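Local coordinates for protein D-isomer specific 2-hydroxyacid dehydrogenase NAD-binding (Xanthobacter autotrophicus, PDB 4XA8) that binds NADPH and probably interconverts D-2-hydroxyacids and 2-oxoacids as a nicotinamide-dependent oxidoreductase, at residues 13-18 with 263-268; 27-32 with 296-301; 271-274 with 279-282. All blocks are in the same frame, centred on the assembly; numbering follows the deposited sequence.

In the fold
Burial increases from interaction 2 through 1 to 3. Interaction 2 lies at the surface, its centre about 26 Å from the centre of the chain, and holds helix 290-306 against the end of helix 19-29. Interaction 1 is partly buried and bridges the N-terminal domain to the cofactor domain. Interaction 3 is buried within the cofactor domain. All three rest mainly on apolar contacts: a proline ring against alanine and valine in 1, valine methyls against a histidine CB and ring in 2, valine against leucine and an indole in 3. Interactions 1 and 3 touch through Pro267 O and Trp273 NE1 (2.9 Å, probably a hydrogen bond), and both meet the second subunit. Interaction 2 touches neither.

Interaction 1: 13-18 with 263-268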
loop_
_atom_site.group_PDB
_atom_site.type_symbol
_atom_site.label_atom_id
_atom_site.label_comp_id
_atom_site.label_asym_id
_atom_site.label_seq_id
_atom_site.Cartn_x
_atom_site.Cartn_y
_atom_site.Cartn_z
ATOM N N TYR A 13 2.317 -8.157 -30.521
ATOM C CA TYR A 13 3.462 -7.296 -30.287
ATOM C C TYR A 13 3.287 -6.462 -29.008
ATOM O O TYR A 13 2.329 -5.684 -28.865
ATOM C CB TYR A 13 3.759 -6.339 -31.463
ATOM C CG TYR A 13 5.015 -5.546 -31.204
ATOM C CD1 TYR A 13 4.975 -4.386 -30.443
ATOM C CD2 TYR A 13 6.256 -5.982 -31.662
ATOM C CE1 TYR A 13 6.126 -3.673 -30.144
ATOM C CE2 TYR A 13 7.420 -5.267 -31.383
ATOM C CZ TYR A 13 7.343 -4.110 -30.620
ATOM O OH TYR A 13 8.475 -3.372 -30.304
ATOM N N SER A 14 4.256 -6.566 -28.113
ATOM C CA SER A 14 4.356 -5.578 -27.027
ATOM C C SER A 14 5.747 -5.595 -26.379
ATOM O O SER A 14 6.282 -6.650 -26.134
ATOM C CB SER A 14 3.285 -5.819 -25.976
ATOM O OG SER A 14 3.483 -4.943 -24.860
ATOM N N ALA A 15 6.327 -4.428 -26.119
ATOM C CA ALA A 15 7.598 -4.355 -25.348
ATOM C C ALA A 15 7.352 -4.368 -23.837
ATOM O O ALA A 15 8.319 -4.439 -23.055
ATOM C CB ALA A 15 8.367 -3.101 -25.735
ATOM N N VAL A 16 6.083 -4.298 -23.423
ATOM C CA VAL A 16 5.735 -4.160 -21.995
ATOM C C VAL A 16 4.831 -5.307 -21.489
ATOM O O VAL A 16 4.292 -5.227 -20.403
ATOM C CB VAL A 16 5.163 -2.746 -21.660
ATOM C CG1 VAL A 16 6.168 -1.664 -21.982
ATOM C CG2 VAL A 16 3.882 -2.460 -22.427
ATOM N N ASP A 17 4.681 -6.370 -22.274
ATOM C CA ASP A 17 3.804 -7.506 -21.953
ATOM C C ASP A 17 4.504 -8.776 -22.412
ATOM O O ASP A 17 5.287 -8.748 -23.346
ATOM C CB ASP A 17 2.443 -7.416 -22.652
ATOM C CG ASP A 17 1.637 -6.163 -22.290
ATOM O OD1 ASP A 17 0.847 -6.241 -21.315
ATOM O OD2 ASP A 17 1.729 -5.146 -23.034
ATOM N N ILE A 18 4.245 -9.884 -21.737
ATOM C CA ILE A 18 4.937 -11.139 -22.021
ATOM C C ILE A 18 4.154 -11.949 -23.058
ATOM O O ILE A 18 3.113 -12.571 -22.732
ATOM C CB ILE A 18 5.098 -12.008 -20.763
ATOM C CG1 ILE A 18 5.863 -11.246 -19.659
ATOM C CG2 ILE A 18 5.829 -13.304 -21.130
ATOM C CD1 ILE A 18 5.536 -11.689 -18.229
ATOM N N VAL A 263 8.989 7.154 -22.417
ATOM C CA VAL A 263 9.437 6.012 -23.230
ATOM C C VAL A 263 9.464 4.763 -22.340
ATOM O O VAL A 263 9.976 4.838 -21.225
ATOM C CB VAL A 263 10.836 6.263 -23.820
ATOM C CG1 VAL A 263 11.325 5.046 -24.635
ATOM C CG2 VAL A 263 10.809 7.512 -24.710
ATOM N N GLU A 264 8.872 3.667 -22.814
ATOM C CA GLU A 264 8.736 2.410 -22.048
ATOM C C GLU A 264 9.108 1.179 -22.869
ATOM O O GLU A 264 8.694 1.056 -24.038
ATOM C CB GLU A 264 7.285 2.252 -21.600
ATOM C CG GLU A 264 6.786 3.347 -20.665
ATOM C CD GLU A 264 5.311 3.196 -20.330
ATOM O OE1 GLU A 264 4.682 2.284 -20.904
ATOM O OE2 GLU A 264 4.753 3.994 -19.530
ATOM N N PRO A 265 9.857 0.231 -22.318
ATOM C CA PRO A 265 10.447 0.282 -20.989
ATOM C C PRO A 265 11.328 1.531 -20.795
ATOM O O PRO A 265 11.968 2.012 -21.743
ATOM C CB PRO A 265 11.280 -0.969 -20.931
ATOM C CG PRO A 265 10.817 -1.859 -22.045
ATOM C CD PRO A 265 10.131 -1.017 -23.043
ATOM N N LEU A 266 11.354 2.046 -19.593
ATOM C CA LEU A 266 12.158 3.234 -19.253
ATOM C C LEU A 266 13.626 3.060 -19.586
ATOM O O LEU A 266 14.257 2.130 -19.104
ATOM C CB LEU A 266 12.026 3.535 -17.771
ATOM C CG LEU A 266 12.711 4.798 -17.246
ATOM C CD1 LEU A 266 12.125 6.045 -17.831
ATOM C CD2 LEU A 266 12.709 4.831 -15.717
ATOM N N PRO A 267 14.193 3.938 -20.432
ATOM C CA PRO A 267 15.548 3.644 -20.857
ATOM C C PRO A 267 16.555 3.575 -19.702
ATOM O O PRO A 267 16.390 4.245 -18.671
ATOM C CB PRO A 267 15.859 4.791 -21.824
ATOM C CG PRO A 267 14.526 5.090 -22.436
ATOM C CD PRO A 267 13.589 5.008 -21.242
ATOM N N VAL A 268 17.596 2.788 -19.892
ATOM C CA VAL A 268 18.606 2.561 -18.843
ATOM C C VAL A 268 19.211 3.853 -18.272
ATOM O O VAL A 268 19.479 3.946 -17.075
ATOM C CB VAL A 268 19.762 1.645 -19.336
ATOM C CG1 VAL A 268 19.213 0.463 -20.140
ATOM C CG2 VAL A 268 20.816 2.413 -20.115
#
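With CG1 anti to its carbonyl carbon (chi1 -60°), Val16 directs that methyl at Glu264 and Pro265, while the CB of Ala15 projects toward the same proline. The contact joins two loops from different domains: 13-18 follows strand 9-13 of the N-terminal parallel sheet, and 263-268 follows strand 253-258 of the Rossmann-type cofactor domain. Ala15 makes the closer approach. Its CB lies 3.8 Å from CD of Pro265, and its carbonyl O is 3.7 Å from CG of Pro265, so CG and CD of the pyrrolidine ring, which follows a cis peptide bond, rest on the methyl and carbonyl of one residue. Val16 CG1 reaches CB of Glu264 at 4.1 Å and CD of Pro265 at 4.2 Å, a looser fit in which only the aliphatic base of the glutamate takes part; its OE2 accepts a hydrogen bond from the backbone N of Phe261, and its side chain lies about 7 Å from that of Asp259, an NADPH-binding residue. The second subunit also packs here: its Trp134 lies on Val16 and Pro265, and its Tyr136 OH hydrogen-bonds to Ala15 O. The loop is shaped by an ST turn, Val16 N donating to Ser14 OG at 3.0 Å (155°), and that same OG makes a short bond, 2.5 Å, to the anti lone pair of Asp17 OD2.

Interaction 2: 27-32 with 296-301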
loop_
_atom_site.group_PDB
_atom_site.type_symbol
_atom_site.label_atom_id
_atom_site.label_comp_id
_atom_site.label_asym_id
_atom_site.label_seq_id
_atom_site.Cartn_x
_atom_site.Cartn_y
_atom_site.Cartn_z
ATOM N N GLN A 27 -4.412 -19.778 -26.911
ATOM C CA GLN A 27 -4.504 -21.161 -27.384
ATOM C C GLN A 27 -5.268 -22.089 -26.434
ATOM O O GLN A 27 -5.763 -23.098 -26.880
ATOM C CB GLN A 27 -3.117 -21.705 -27.704
ATOM C CG GLN A 27 -2.580 -21.071 -28.974
ATOM C CD GLN A 27 -1.166 -21.507 -29.332
ATOM O OE1 GLN A 27 -0.454 -22.118 -28.533
ATOM N NE2 GLN A 27 -0.748 -21.163 -30.532
ATOM N N ALA A 28 -5.365 -21.742 -25.153
ATOM C CA ALA A 28 -6.239 -22.457 -24.209
ATOM C C ALA A 28 -7.696 -22.218 -24.568
ATOM O O ALA A 28 -8.481 -23.171 -24.700
ATOM C CB ALA A 28 -5.960 -22.044 -22.753
ATOM N N ALA A 29 -8.032 -20.943 -24.727
ATOM C CA ALA A 29 -9.350 -20.484 -25.120
ATOM C C ALA A 29 -9.752 -20.863 -26.559
ATOM O O ALA A 29 -10.943 -21.025 -26.829
ATOM C CB ALA A 29 -9.426 -18.984 -24.951
ATOM N N HIS A 30 -8.799 -20.980 -27.480
ATOM C CA HIS A 30 -9.104 -21.410 -28.858
ATOM C C HIS A 30 -8.005 -22.371 -29.323
ATOM O O HIS A 30 -7.017 -21.929 -29.933
ATOM C CB HIS A 30 -9.196 -20.196 -29.798
ATOM C CG HIS A 30 -9.660 -20.517 -31.189
ATOM N ND1 HIS A 30 -9.516 -21.763 -31.772
ATOM C CD2 HIS A 30 -10.233 -19.730 -32.136
ATOM C CE1 HIS A 30 -10.012 -21.738 -32.998
ATOM N NE2 HIS A 30 -10.449 -20.516 -33.244
ATOM N N PRO A 31 -8.156 -23.691 -29.010
ATOM C CA PRO A 31 -7.110 -24.637 -29.385
ATOM C C PRO A 31 -6.831 -24.588 -30.880
ATOM O O PRO A 31 -7.750 -24.412 -31.676
ATOM C CB PRO A 31 -7.680 -26.005 -28.941
ATOM C CG PRO A 31 -8.599 -25.683 -27.814
ATOM C CD PRO A 31 -9.203 -24.338 -28.201
ATOM N N GLY A 32 -5.559 -24.687 -31.251
ATOM C CA GLY A 32 -5.185 -24.597 -32.654
ATOM C C GLY A 32 -5.381 -23.222 -33.265
ATOM O O GLY A 32 -5.409 -23.095 -34.487
ATOM N N GLN A 296 -12.665 -12.708 -24.752
ATOM C CA GLN A 296 -13.254 -11.645 -25.589
ATOM C C GLN A 296 -12.477 -11.444 -26.898
ATOM O O GLN A 296 -13.077 -11.105 -27.919
ATOM C CB GLN A 296 -13.467 -10.316 -24.825
ATOM C CG GLN A 296 -12.191 -9.527 -24.511
ATOM C CD GLN A 296 -12.364 -8.376 -23.509
ATOM O OE1 GLN A 296 -12.039 -7.237 -23.816
ATOM N NE2 GLN A 296 -12.845 -8.683 -22.293
ATOM N N ILE A 297 -11.165 -11.702 -26.894
ATOM C CA ILE A 297 -10.387 -11.669 -28.140
ATOM C C ILE A 297 -10.818 -12.816 -29.093
ATOM O O ILE A 297 -11.114 -12.591 -30.290
ATOM C CB ILE A 297 -8.870 -11.725 -27.849
ATOM C CG1 ILE A 297 -8.453 -10.518 -27.005
ATOM C CG2 ILE A 297 -8.090 -11.809 -29.150
ATOM C CD1 ILE A 297 -7.087 -10.627 -26.355
ATOM N N VAL A 298 -10.849 -14.043 -28.565
ATOM C CA VAL A 298 -11.323 -15.206 -29.324
ATOM C C VAL A 298 -12.747 -15.012 -29.878
ATOM O O VAL A 298 -13.022 -15.357 -31.039
ATOM C CB VAL A 298 -11.150 -16.513 -28.498
ATOM C CG1 VAL A 298 -11.979 -17.665 -29.088
ATOM C CG2 VAL A 298 -9.665 -16.862 -28.445
ATOM N N GLU A 299 -13.637 -14.430 -29.081
ATOM C CA GLU A 299 -15.007 -14.114 -29.545
ATOM C C GLU A 299 -15.052 -13.039 -30.657
ATOM O O GLU A 299 -15.915 -13.075 -31.519
ATOM C CB GLU A 299 -15.882 -13.710 -28.360
ATOM C CG GLU A 299 -17.259 -13.171 -28.676
ATOM C CD GLU A 299 -18.187 -14.167 -29.370
ATOM O OE1 GLU A 299 -17.898 -15.392 -29.396
ATOM O OE2 GLU A 299 -19.218 -13.696 -29.889
ATOM N N ASN A 300 -14.149 -12.078 -30.620
ATOM C CA ASN A 300 -14.099 -11.064 -31.665
ATOM C C ASN A 300 -13.495 -11.611 -32.951
ATOM O O ASN A 300 -13.866 -11.200 -34.060
ATOM C CB ASN A 300 -13.370 -9.800 -31.181
ATOM C CG ASN A 300 -14.304 -8.799 -30.514
ATOM O OD1 ASN A 300 -15.545 -8.865 -30.663
ATOM N ND2 ASN A 300 -13.714 -7.844 -29.788
ATOM N N ILE A 301 -12.586 -12.564 -32.814
ATOM C CA ILE A 301 -12.058 -13.265 -33.966
ATOM C C ILE A 301 -13.212 -13.959 -34.680
ATOM O O ILE A 301 -13.419 -13.810 -35.921
ATOM C CB ILE A 301 -10.955 -14.252 -33.541
ATOM C CG1 ILE A 301 -9.704 -13.425 -33.186
ATOM C CG2 ILE A 301 -10.709 -15.298 -34.650
ATOM C CD1 ILE A 301 -8.518 -14.216 -32.681
#
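The beta carbon of His30 packs on both methyls of Val298, CG2 at 3.6 Å and CG1 at 3.8 Å from His30 CB. The imidazole adds a lesser touch, its CD2 standing 4.1 Å from Val298 CG1 in an oblique approach. Beside it Ala29, the last residue of helix 19-29, sets its CB 4.1 Å from Val298 CG2, so one valine of helix 290-306 meets two successive residues where the other helix ends. CG of His30, anti to the backbone N (chi1 -173°), leaves the ring beside its own carbonyl carbon, on the side of the following residue, where ND1 donates to Pro31 O at 3.2 Å, with a moderate N-H...O angle of 144° and the donor well above the carbonyl plane, a bond that helps fix the ring's rotation. Putting an alanine here would keep the CB contacts but would probably leave Val298 CG1 less covered and Pro31 O without its imidazole donor. The contact lies at the surface; further inward, Ile297 packs on Trp22 and Leu26 of helix 19-29 and on Leu56 of strand 52-57, and Ile301 packs on Tyr54 of that strand, seating helix 290-306 on the N-terminal sheet domain.

Interaction 3: 271-274 with 279-282; sequences PLWA and LVTP
Val280 carries the contact of 279-282 with Leu272 and Trp273. The walk along the strand starts at Leu279, whose CB points away from those two residues while its backbone bonds to Ala256 and Leu258 tie strand 278-280 to strand 253-258. Val280 then points its CB toward the 271-274 turn, whose first three residues have helical backbone angles without the regular bonds. The two methyls divide the work. CG1, anti to the backbone N (chi1 168°), lies 3.9 Å from CZ3 on the six-membered ring of Trp273, and the approach to the indole is oblique. CG2 meets Leu272, 4.2 Å from Leu272 O and 4.4 Å from Leu272 CB, distances of ordinary loose packing.

Although the CB of Trp273 points away from the strand, CG lies anti to its carbonyl carbon (chi1 -67°), and the long indole comes back to Val280, the two side chains crossing at about a right angle. Its NE1 is held by a hydrogen bond to Pro267 O. Two hydrogen bonds from Gln129 of the second subunit span the same pair of residues: this glutamine accepts from Val280 N through OE1 and donates to Trp273 O through NE2.

At Thr281 the CB again points away from the turn, and OG1 is hydrogen-bonded to OD1 of Asp259, a residue of the NADPH site. Pro282 follows, packed by Trp134 of the second subunit. Thus a turn folds over the last strand, 278-280, at one margin of the parallel sheet of a Rossmann-type dinucleotide-binding domain.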
loop_
_atom_site.group_PDB
_atom_site.type_symbol
_atom_site.label_atom_id
_atom_site.label_comp_id
_atom_site.label_asym_id
_atom_site.label_seq_id
_atom_site.Cartn_x
_atom_site.Cartn_y
_atom_site.Cartn_z
ATOM N N PRO A 271 17.523 9.292 -15.266
ATOM C CA PRO A 271 17.921 9.619 -13.885
ATOM C C PRO A 271 16.942 9.122 -12.808
ATOM O O PRO A 271 17.290 9.029 -11.637
ATOM C CB PRO A 271 17.997 11.144 -13.901
ATOM C CG PRO A 271 17.065 11.558 -14.989
ATOM C CD PRO A 271 17.058 10.470 -16.008
ATOM N N LEU A 272 15.745 8.751 -13.216
ATOM C CA LEU A 272 14.746 8.228 -12.287
ATOM C C LEU A 272 15.123 6.901 -11.621
ATOM O O LEU A 272 14.824 6.683 -10.427
ATOM C CB LEU A 272 13.401 8.103 -12.994
ATOM C CG LEU A 272 12.798 9.356 -13.563
ATOM C CD1 LEU A 272 11.633 9.038 -14.484
ATOM C CD2 LEU A 272 12.318 10.298 -12.492
ATOM N N TRP A 273 15.836 6.040 -12.328
ATOM C CA TRP A 273 16.182 4.734 -11.744
ATOM C C TRP A 273 16.972 4.863 -10.428
ATOM O O TRP A 273 16.685 4.157 -9.452
ATOM C CB TRP A 273 17.008 3.861 -12.688
ATOM C CG TRP A 273 16.360 3.358 -13.933
ATOM C CD1 TRP A 273 16.608 3.786 -15.199
ATOM C CD2 TRP A 273 15.397 2.297 -14.050
ATOM N NE1 TRP A 273 15.851 3.069 -16.099
ATOM C CE2 TRP A 273 15.103 2.148 -15.415
ATOM C CE3 TRP A 273 14.763 1.441 -13.126
ATOM C CZ2 TRP A 273 14.217 1.174 -15.880
ATOM C CZ3 TRP A 273 13.860 0.512 -13.586
ATOM C CH2 TRP A 273 13.604 0.378 -14.952
ATOM N N ALA A 274 17.983 5.737 -10.410
ATOM C CA ALA A 274 18.869 5.816 -9.256
ATOM C C ALA A 274 18.385 6.756 -8.185
ATOM O O ALA A 274 19.043 6.897 -7.184
ATOM C CB ALA A 274 20.281 6.222 -9.679
ATOM N N LEU A 279 9.975 5.659 -6.598
ATOM C CA LEU A 279 9.699 4.248 -6.880
ATOM C C LEU A 279 9.212 4.147 -8.306
ATOM O O LEU A 279 8.229 4.833 -8.711
ATOM C CB LEU A 279 8.643 3.645 -5.917
ATOM C CG LEU A 279 8.122 2.215 -6.230
ATOM C CD1 LEU A 279 9.257 1.203 -6.294
ATOM C CD2 LEU A 279 7.084 1.753 -5.210
ATOM N N VAL A 280 9.955 3.382 -9.095
ATOM C CA VAL A 280 9.617 3.102 -10.493
ATOM C C VAL A 280 8.902 1.760 -10.485
ATOM O O VAL A 280 9.423 0.754 -9.946
ATOM C CB VAL A 280 10.879 2.990 -11.378
ATOM C CG1 VAL A 280 10.524 2.409 -12.758
ATOM C CG2 VAL A 280 11.524 4.350 -11.552
ATOM N N THR A 281 7.686 1.761 -11.003
ATOM C CA THR A 281 6.937 0.547 -11.222
ATOM C C THR A 281 6.670 0.349 -12.728
ATOM O O THR A 281 6.303 1.277 -13.440
ATOM C CB THR A 281 5.634 0.455 -10.391
ATOM O OG1 THR A 281 4.717 1.528 -10.654
ATOM C CG2 THR A 281 5.928 0.388 -8.839
ATOM N N PRO A 282 6.787 -0.881 -13.207
ATOM C CA PRO A 282 6.708 -0.930 -14.651
ATOM C C PRO A 282 5.317 -1.296 -15.147
ATOM O O PRO A 282 5.070 -2.467 -15.450
ATOM C CB PRO A 282 7.752 -2.006 -15.007
ATOM C CG PRO A 282 7.923 -2.812 -13.762
ATOM C CD PRO A 282 7.228 -2.156 -12.631
#